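Arginine decarboxylase (Campylobacter jejuni subsp. jejuni, PDB 3NZP) probably catalyses the pyridoxal-phosphate-dependent decarboxylation of arginine to agmatine, an early step in making polyamines such as spermidine. Local coordinates at residues 1-13 with 461-473. Residues are numbered along the deposited sequence; the frame is centred on the assembly and turned at random.
Sequences MMDYGIDIWGNEN and PIMPLDRLDEEPT
Y4 lays one face of its ring over strand 462-464. P464 CD sits above the rim near the hydroxyl, 3.3 Å from Y4 CZ, in a CH-pi contact, while M463 CB packs by the root of the ring, 3.4 Å from Y4 CG. L468 reaches the ring at its edge, with CD2 3.6 Å from Y4 CE2. M2 CG lies over the opposite face, toward the rim, and also packs 3.7 Å from P472 CG, so the buried ring has neighbours on both faces; Y4 OH is hydrogen-bonded to the backbone carbonyl of F498. The N-terminal tail thus lies against the C-terminal beta domain, where strand 462-464 runs antiparallel to 510-513. A type I' turn from D3 to I6 reverses the tail and brings in W9. There P461 CB stands almost straight over the five-membered ring, 3.3 Å from its centroid in a second CH-pi contact, and I6 CA backs the other face. W9 holds CG between its backbone N and carbonyl carbon (chi1 64°), and from there NE1 donates in the ring plane to Y4 O, 3.1 Å away, which with the packing helps set the indole's rotation. The selenium of M463, a selenomethionine like M2, meets the indole edge, SE 4.0 Å from W9 CZ2, a Met-aromatic contact.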
HETATM    1  N   MSE B   1      10.703 -12.907  32.742  1.00103.89           N
HETATM    2  CA  MSE B   1       9.586 -11.925  32.803  1.00102.69           C
HETATM    3  C   MSE B   1       9.182 -11.583  31.382  1.00101.02           C
HETATM    4  O   MSE B   1       9.650 -12.213  30.438  1.00104.08           O
HETATM    5  CB  MSE B   1      10.038 -10.647  33.512  1.00108.29           C
HETATM    6  CG  MSE B   1       8.886  -9.725  33.880  1.00117.69           C
HETATM    7 SE   MSE B   1       9.419  -7.916  34.318  1.00128.02          SE
HETATM    8  CE  MSE B   1       9.730  -8.127  36.212  1.00121.71           C
HETATM    9  N   MSE B   2       8.315 -10.586  31.239  1.00 96.10           N
HETATM   10  CA  MSE B   2       7.851 -10.134  29.932  1.00 87.90           C
HETATM   11  C   MSE B   2       9.039  -9.692  29.069  1.00 82.23           C
HETATM   12  O   MSE B   2       9.735  -8.732  29.405  1.00 77.82           O
HETATM   13  CB  MSE B   2       6.887  -8.965  30.115  1.00 92.68           C
HETATM   14  CG  MSE B   2       6.436  -8.317  28.822  1.00105.85           C
HETATM   15 SE   MSE B   2       5.015  -9.280  27.928  1.00122.22          SE
HETATM   16  CE  MSE B   2       6.063 -10.679  27.063  1.00106.46           C
ATOM     17  N   ASP B   3       9.266 -10.395  27.960  1.00 75.75           N
ATOM     18  CA  ASP B   3      10.368 -10.065  27.055  1.00 71.47           C
ATOM     19  C   ASP B   3       9.851  -9.765  25.650  1.00 72.08           C
ATOM     20  O   ASP B   3      10.633  -9.519  24.725  1.00 70.31           O
ATOM     21  CB  ASP B   3      11.382 -11.218  27.006  1.00 69.14           C
ATOM     22  CG  ASP B   3      10.817 -12.477  26.353  1.00 74.91           C
ATOM     23  OD1 ASP B   3       9.668 -12.861  26.673  1.00 73.30           O
ATOM     24  OD2 ASP B   3      11.528 -13.087  25.526  1.00 71.83           O
ATOM     25  N   TYR B   4       8.529  -9.787  25.499  1.00 67.04           N
ATOM     26  CA  TYR B   4       7.900  -9.514  24.214  1.00 63.23           C
ATOM     27  C   TYR B   4       8.423 -10.467  23.129  1.00 62.40           C
ATOM     28  O   TYR B   4       8.500 -10.105  21.954  1.00 62.82           O
ATOM     29  CB  TYR B   4       8.154  -8.052  23.818  1.00 54.89           C
ATOM     30  CG  TYR B   4       7.468  -7.049  24.731  1.00 56.01           C
ATOM     31  CD1 TYR B   4       6.098  -6.767  24.595  1.00 51.01           C
ATOM     32  CD2 TYR B   4       8.167  -6.424  25.775  1.00 49.97           C
ATOM     33  CE1 TYR B   4       5.441  -5.898  25.477  1.00 47.20           C
ATOM     34  CE2 TYR B   4       7.515  -5.554  26.663  1.00 46.40           C
ATOM     35  CZ  TYR B   4       6.155  -5.301  26.506  1.00 47.62           C
ATOM     36  OH  TYR B   4       5.508  -4.488  27.394  1.00 48.85           O
ATOM     37  N   GLY B   5       8.770 -11.684  23.539  1.00 63.27           N
ATOM     38  CA  GLY B   5       9.280 -12.680  22.613  1.00 61.31           C
ATOM     39  C   GLY B   5      10.577 -12.274  21.946  1.00 56.61           C
ATOM     40  O   GLY B   5      10.912 -12.756  20.862  1.00 58.40           O
ATOM     41  N   ILE B   6      11.322 -11.391  22.593  1.00 49.64           N
ATOM     42  CA  ILE B   6      12.574 -10.920  22.029  1.00 50.54           C
ATOM     43  C   ILE B   6      13.500 -12.075  21.665  1.00 54.08           C
ATOM     44  O   ILE B   6      14.475 -11.900  20.935  1.00 55.04           O
ATOM     45  CB  ILE B   6      13.287  -9.974  23.013  1.00 44.50           C
ATOM     46  CG1 ILE B   6      14.501  -9.327  22.336  1.00 45.26           C
ATOM     47  CG2 ILE B   6      13.658 -10.736  24.261  1.00 43.30           C
ATOM     48  CD1 ILE B   6      15.170  -8.237  23.156  1.00 37.10           C
ATOM     49  N   ASP B   7      13.192 -13.264  22.165  1.00 60.05           N
ATOM     50  CA  ASP B   7      14.026 -14.420  21.879  1.00 61.97           C
ATOM     51  C   ASP B   7      13.607 -15.148  20.613  1.00 58.66           C
ATOM     52  O   ASP B   7      14.420 -15.823  19.980  1.00 61.62           O
ATOM     53  CB  ASP B   7      14.015 -15.376  23.070  1.00 72.70           C
ATOM     54  CG  ASP B   7      15.065 -15.013  24.121  1.00 80.80           C
ATOM     55  OD1 ASP B   7      15.038 -15.622  25.213  1.00 87.45           O
ATOM     56  OD2 ASP B   7      15.918 -14.133  23.855  1.00 70.05           O
ATOM     57  N   ILE B   8      12.342 -14.997  20.239  1.00 55.08           N
ATOM     58  CA  ILE B   8      11.823 -15.640  19.040  1.00 47.00           C
ATOM     59  C   ILE B   8      12.249 -14.880  17.781  1.00 52.73           C
ATOM     60  O   ILE B   8      13.035 -15.379  16.973  1.00 50.33           O
ATOM     61  CB  ILE B   8      10.303 -15.700  19.083  1.00 43.83           C
ATOM     62  CG1 ILE B   8       9.850 -16.384  20.370  1.00 39.96           C
ATOM     63  CG2 ILE B   8       9.781 -16.425  17.871  1.00 41.24           C
ATOM     64  CD1 ILE B   8       8.337 -16.428  20.538  1.00 44.23           C
ATOM     65  N   TRP B   9      11.729 -13.666  17.629  1.00 53.42           N
ATOM     66  CA  TRP B   9      12.037 -12.831  16.471  1.00 51.71           C
ATOM     67  C   TRP B   9      13.349 -12.080  16.633  1.00 50.15           C
ATOM     68  O   TRP B   9      13.981 -11.699  15.650  1.00 44.97           O
ATOM     69  CB  TRP B   9      10.928 -11.800  16.236  1.00 53.24           C
ATOM     70  CG  TRP B   9      10.782 -10.815  17.356  1.00 46.88           C
ATOM     71  CD1 TRP B   9       9.944 -10.914  18.424  1.00 44.60           C
ATOM     72  CD2 TRP B   9      11.565  -9.626  17.566  1.00 42.37           C
ATOM     73  NE1 TRP B   9      10.156  -9.870  19.290  1.00 45.19           N
ATOM     74  CE2 TRP B   9      11.143  -9.067  18.793  1.00 39.19           C
ATOM     75  CE3 TRP B   9      12.580  -8.990  16.843  1.00 39.85           C
ATOM     76  CZ2 TRP B   9      11.705  -7.895  19.315  1.00 39.21           C
ATOM     77  CZ3 TRP B   9      13.143  -7.819  17.366  1.00 43.31           C
ATOM     78  CH2 TRP B   9      12.701  -7.288  18.590  1.00 40.54           C
ATOM     79  N   GLY B  10      13.749 -11.868  17.879  1.00 52.52           N
ATOM     80  CA  GLY B  10      14.960 -11.125  18.141  1.00 61.19           C
ATOM     81  C   GLY B  10      16.295 -11.798  17.918  1.00 66.58           C
ATOM     82  O   GLY B  10      17.279 -11.115  17.635  1.00 72.49           O
ATOM     83  N   ASN B  11      16.361 -13.120  18.024  1.00 70.09           N
ATOM     84  CA  ASN B  11      17.651 -13.801  17.858  1.00 72.66           C
ATOM     85  C   ASN B  11      18.666 -13.166  18.776  1.00 72.93           C
ATOM     86  O   ASN B  11      18.312 -12.407  19.678  1.00 82.91           O
ATOM     87  CB  ASN B  11      18.154 -13.688  16.430  1.00 68.17           C
ATOM     88  CG  ASN B  11      17.858 -14.924  15.632  1.00 86.16           C
ATOM     89  OD1 ASN B  11      16.712 -15.380  15.574  1.00 94.75           O
ATOM     90  ND2 ASN B  11      18.890 -15.489  15.014  1.00 86.00           N
ATOM     91  N   GLU B  12      19.938 -13.446  18.563  1.00 69.32           N
ATOM     92  CA  GLU B  12      20.910 -12.826  19.443  1.00 73.53           C
ATOM     93  C   GLU B  12      21.343 -11.458  18.928  1.00 73.58           C
ATOM     94  O   GLU B  12      22.497 -11.060  19.098  1.00 78.18           O
ATOM     95  CB  GLU B  12      22.133 -13.737  19.636  1.00 88.03           C
ATOM     96  CG  GLU B  12      21.886 -14.941  20.549  1.00 92.83           C
ATOM     97  CD  GLU B  12      21.391 -16.163  19.781  1.00 99.11           C
ATOM     98  OE1 GLU B  12      20.406 -16.811  20.240  1.00 98.45           O
ATOM     99  OE2 GLU B  12      21.995 -16.477  18.717  1.00 97.23           O
ATOM    100  N   ASN B  13      20.422 -10.732  18.301  1.00 69.75           N
ATOM    101  CA  ASN B  13      20.745  -9.406  17.779  1.00 59.48           C
ATOM    102  C   ASN B  13      20.260  -8.324  18.731  1.00 58.37           C
ATOM    103  O   ASN B  13      20.854  -7.251  18.822  1.00 64.83           O
ATOM    104  CB  ASN B  13      20.125  -9.210  16.396  1.00 58.28           C
ATOM    105  CG  ASN B  13      20.585 -10.254  15.406  1.00 62.45           C
ATOM    106  OD1 ASN B  13      21.787 -10.497  15.252  1.00 52.99           O
ATOM    107  ND2 ASN B  13      19.629 -10.879  14.720  1.00 55.03           N
ATOM    108  N   PRO B 461       7.014  -7.280  15.217  1.00 36.48           N
ATOM    109  CA  PRO B 461       7.145  -7.299  16.670  1.00 37.79           C
ATOM    110  C   PRO B 461       7.105  -5.895  17.237  1.00 40.89           C
ATOM    111  O   PRO B 461       7.677  -4.964  16.666  1.00 43.13           O
ATOM    112  CB  PRO B 461       8.486  -7.997  16.893  1.00 33.95           C
ATOM    113  CG  PRO B 461       9.241  -7.730  15.619  1.00 41.93           C
ATOM    114  CD  PRO B 461       8.176  -7.908  14.569  1.00 37.91           C
ATOM    115  N   ILE B 462       6.419  -5.746  18.367  1.00 48.21           N
ATOM    116  CA  ILE B 462       6.284  -4.442  19.019  1.00 46.18           C
ATOM    117  C   ILE B 462       6.602  -4.521  20.508  1.00 41.92           C
ATOM    118  O   ILE B 462       6.014  -5.332  21.215  1.00 44.10           O
ATOM    119  CB  ILE B 462       4.851  -3.930  18.840  1.00 37.59           C
ATOM    120  CG1 ILE B 462       4.561  -3.759  17.354  1.00 43.54           C
ATOM    121  CG2 ILE B 462       4.666  -2.642  19.600  1.00 34.40           C
ATOM    122  CD1 ILE B 462       3.119  -3.470  17.035  1.00 38.08           C
HETATM  123  N   MSE B 463       7.527  -3.691  20.980  1.00 34.13           N
HETATM  124  CA  MSE B 463       7.885  -3.686  22.399  1.00 46.48           C
HETATM  125  C   MSE B 463       8.432  -2.324  22.816  1.00 49.62           C
HETATM  126  O   MSE B 463       9.083  -1.644  22.019  1.00 56.03           O
HETATM  127  CB  MSE B 463       8.947  -4.737  22.702  1.00 50.69           C
HETATM  128  CG  MSE B 463      10.312  -4.366  22.176  1.00 54.95           C
HETATM  129 SE   MSE B 463      11.651  -5.653  22.668  1.00 78.94          SE
HETATM  130  CE  MSE B 463      11.766  -5.257  24.555  1.00 79.53           C
ATOM    131  N   PRO B 464       8.182  -1.909  24.067  1.00 43.52           N
ATOM    132  CA  PRO B 464       8.662  -0.619  24.561  1.00 40.40           C
ATOM    133  C   PRO B 464      10.179  -0.579  24.555  1.00 41.64           C
ATOM    134  O   PRO B 464      10.826  -1.621  24.628  1.00 45.17           O
ATOM    135  CB  PRO B 464       8.110  -0.566  25.972  1.00 49.67           C
ATOM    136  CG  PRO B 464       6.877  -1.400  25.877  1.00 49.77           C
ATOM    137  CD  PRO B 464       7.343  -2.566  25.076  1.00 40.00           C
ATOM    138  N   LEU B 465      10.749   0.616  24.486  1.00 34.36           N
ATOM    139  CA  LEU B 465      12.196   0.732  24.466  1.00 39.61           C
ATOM    140  C   LEU B 465      12.854   0.617  25.829  1.00 42.43           C
ATOM    141  O   LEU B 465      14.050   0.337  25.929  1.00 41.16           O
ATOM    142  CB  LEU B 465      12.613   2.044  23.817  1.00 40.25           C
ATOM    143  CG  LEU B 465      12.816   1.964  22.302  1.00 42.83           C
ATOM    144  CD1 LEU B 465      11.523   1.531  21.634  1.00 42.89           C
ATOM    145  CD2 LEU B 465      13.276   3.322  21.785  1.00 43.94           C
ATOM    146  N   ASP B 466      12.072   0.835  26.876  1.00 45.70           N
ATOM    147  CA  ASP B 466      12.586   0.778  28.233  1.00 46.02           C
ATOM    148  C   ASP B 466      11.472   0.366  29.180  1.00 48.13           C
ATOM    149  O   ASP B 466      10.362   0.033  28.752  1.00 46.59           O
ATOM    150  CB  ASP B 466      13.125   2.151  28.641  1.00 40.70           C
ATOM    151  CG  ASP B 466      12.020   3.185  28.814  1.00 53.47           C
ATOM    152  OD1 ASP B 466      12.335   4.356  29.131  1.00 58.05           O
ATOM    153  OD2 ASP B 466      10.828   2.833  28.638  1.00 59.64           O
ATOM    154  N   ARG B 467      11.777   0.407  30.473  1.00 55.34           N
ATOM    155  CA  ARG B 467      10.824   0.043  31.512  1.00 59.46           C
ATOM    156  C   ARG B 467      10.493  -1.451  31.411  1.00 59.47           C
ATOM    157  O   ARG B 467       9.415  -1.894  31.806  1.00 57.21           O
ATOM    158  CB  ARG B 467       9.557   0.882  31.361  1.00 58.28           C
ATOM    159  CG  ARG B 467       8.939   1.302  32.675  1.00 70.75           C
ATOM    160  CD  ARG B 467       7.668   2.084  32.433  1.00 84.19           C
ATOM    161  NE  ARG B 467       7.938   3.294  31.662  1.00 94.05           N
ATOM    162  CZ  ARG B 467       8.111   4.501  32.190  1.00 96.79           C
ATOM    163  NH1 ARG B 467       8.360   5.538  31.394  1.00 93.97           N
ATOM    164  NH2 ARG B 467       8.012   4.667  33.508  1.00 92.95           N
ATOM    165  N   LEU B 468      11.448  -2.222  30.894  1.00 63.58           N
ATOM    166  CA  LEU B 468      11.294  -3.667  30.710  1.00 67.67           C
ATOM    167  C   LEU B 468      11.508  -4.466  31.984  1.00 74.86           C
ATOM    168  O   LEU B 468      11.047  -5.608  32.093  1.00 81.47           O
ATOM    169  CB  LEU B 468      12.261  -4.152  29.629  1.00 60.68           C
ATOM    170  CG  LEU B 468      11.939  -3.602  28.238  1.00 55.30           C
ATOM    171  CD1 LEU B 468      13.110  -3.843  27.283  1.00 55.48           C
ATOM    172  CD2 LEU B 468      10.655  -4.258  27.738  1.00 47.82           C
ATOM    173  N   ASP B 469      12.224  -3.870  32.934  1.00 76.51           N
ATOM    174  CA  ASP B 469      12.492  -4.512  34.220  1.00 70.62           C
ATOM    175  C   ASP B 469      11.187  -4.590  35.026  1.00 66.53           C
ATOM    176  O   ASP B 469      11.102  -5.313  36.016  1.00 65.12           O
ATOM    177  CB  ASP B 469      13.560  -3.719  34.980  1.00 67.52           C
ATOM    178  CG  ASP B 469      13.240  -2.228  35.066  1.00 79.98           C
ATOM    179  OD1 ASP B 469      14.155  -1.443  35.394  1.00 86.93           O
ATOM    180  OD2 ASP B 469      12.081  -1.835  34.808  1.00 82.11           O
ATOM    181  N   GLU B 470      10.174  -3.851  34.574  1.00 64.97           N
ATOM    182  CA  GLU B 470       8.858  -3.819  35.208  1.00 63.17           C
ATOM    183  C   GLU B 470       7.875  -4.646  34.394  1.00 65.08           C
ATOM    184  O   GLU B 470       8.015  -4.772  33.181  1.00 70.19           O
ATOM    185  CB  GLU B 470       8.341  -2.390  35.285  1.00 65.55           C
ATOM    186  CG  GLU B 470       9.192  -1.477  36.129  1.00 73.61           C
ATOM    187  CD  GLU B 470       8.866  -0.015  35.902  1.00 80.64           C
ATOM    188  OE1 GLU B 470       7.670   0.356  35.995  1.00 80.83           O
ATOM    189  OE2 GLU B 470       9.813   0.763  35.628  1.00 79.46           O
ATOM    190  N   GLU B 471       6.868  -5.195  35.060  1.00 63.01           N
ATOM    191  CA  GLU B 471       5.868  -6.020  34.395  1.00 64.96           C
ATOM    192  C   GLU B 471       4.701  -5.174  33.881  1.00 66.85           C
ATOM    193  O   GLU B 471       4.021  -4.512  34.660  1.00 70.82           O
ATOM    194  CB  GLU B 471       5.357  -7.073  35.381  1.00 69.41           C
ATOM    195  CG  GLU B 471       4.341  -8.059  34.830  1.00 73.03           C
ATOM    196  CD  GLU B 471       4.944  -9.055  33.858  1.00 78.37           C
ATOM    197  OE1 GLU B 471       6.013  -9.632  34.165  1.00 82.35           O
ATOM    198  OE2 GLU B 471       4.341  -9.269  32.789  1.00 79.61           O
ATOM    199  N   PRO B 472       4.456  -5.183  32.558  1.00 68.20           N
ATOM    200  CA  PRO B 472       3.355  -4.405  31.969  1.00 64.84           C
ATOM    201  C   PRO B 472       2.005  -4.898  32.470  1.00 62.09           C
ATOM    202  O   PRO B 472       1.799  -6.092  32.647  1.00 65.81           O
ATOM    203  CB  PRO B 472       3.529  -4.637  30.476  1.00 68.75           C
ATOM    204  CG  PRO B 472       4.079  -6.033  30.429  1.00 77.38           C
ATOM    205  CD  PRO B 472       5.133  -5.982  31.522  1.00 70.44           C
ATOM    206  N   THR B 473       1.078  -3.974  32.673  1.00 65.95           N
ATOM    207  CA  THR B 473      -0.232  -4.336  33.188  1.00 69.52           C
ATOM    208  C   THR B 473      -1.369  -3.627  32.478  1.00 71.61           C
ATOM    209  O   THR B 473      -2.261  -3.075  33.123  1.00 78.72           O
ATOM    210  CB  THR B 473      -0.310  -3.990  34.663  1.00 71.09           C
ATOM    211  OG1 THR B 473       0.118  -2.630  34.845  1.00 59.25           O
ATOM    212  CG2 THR B 473       0.586  -4.915  35.467  1.00 75.08           C
TER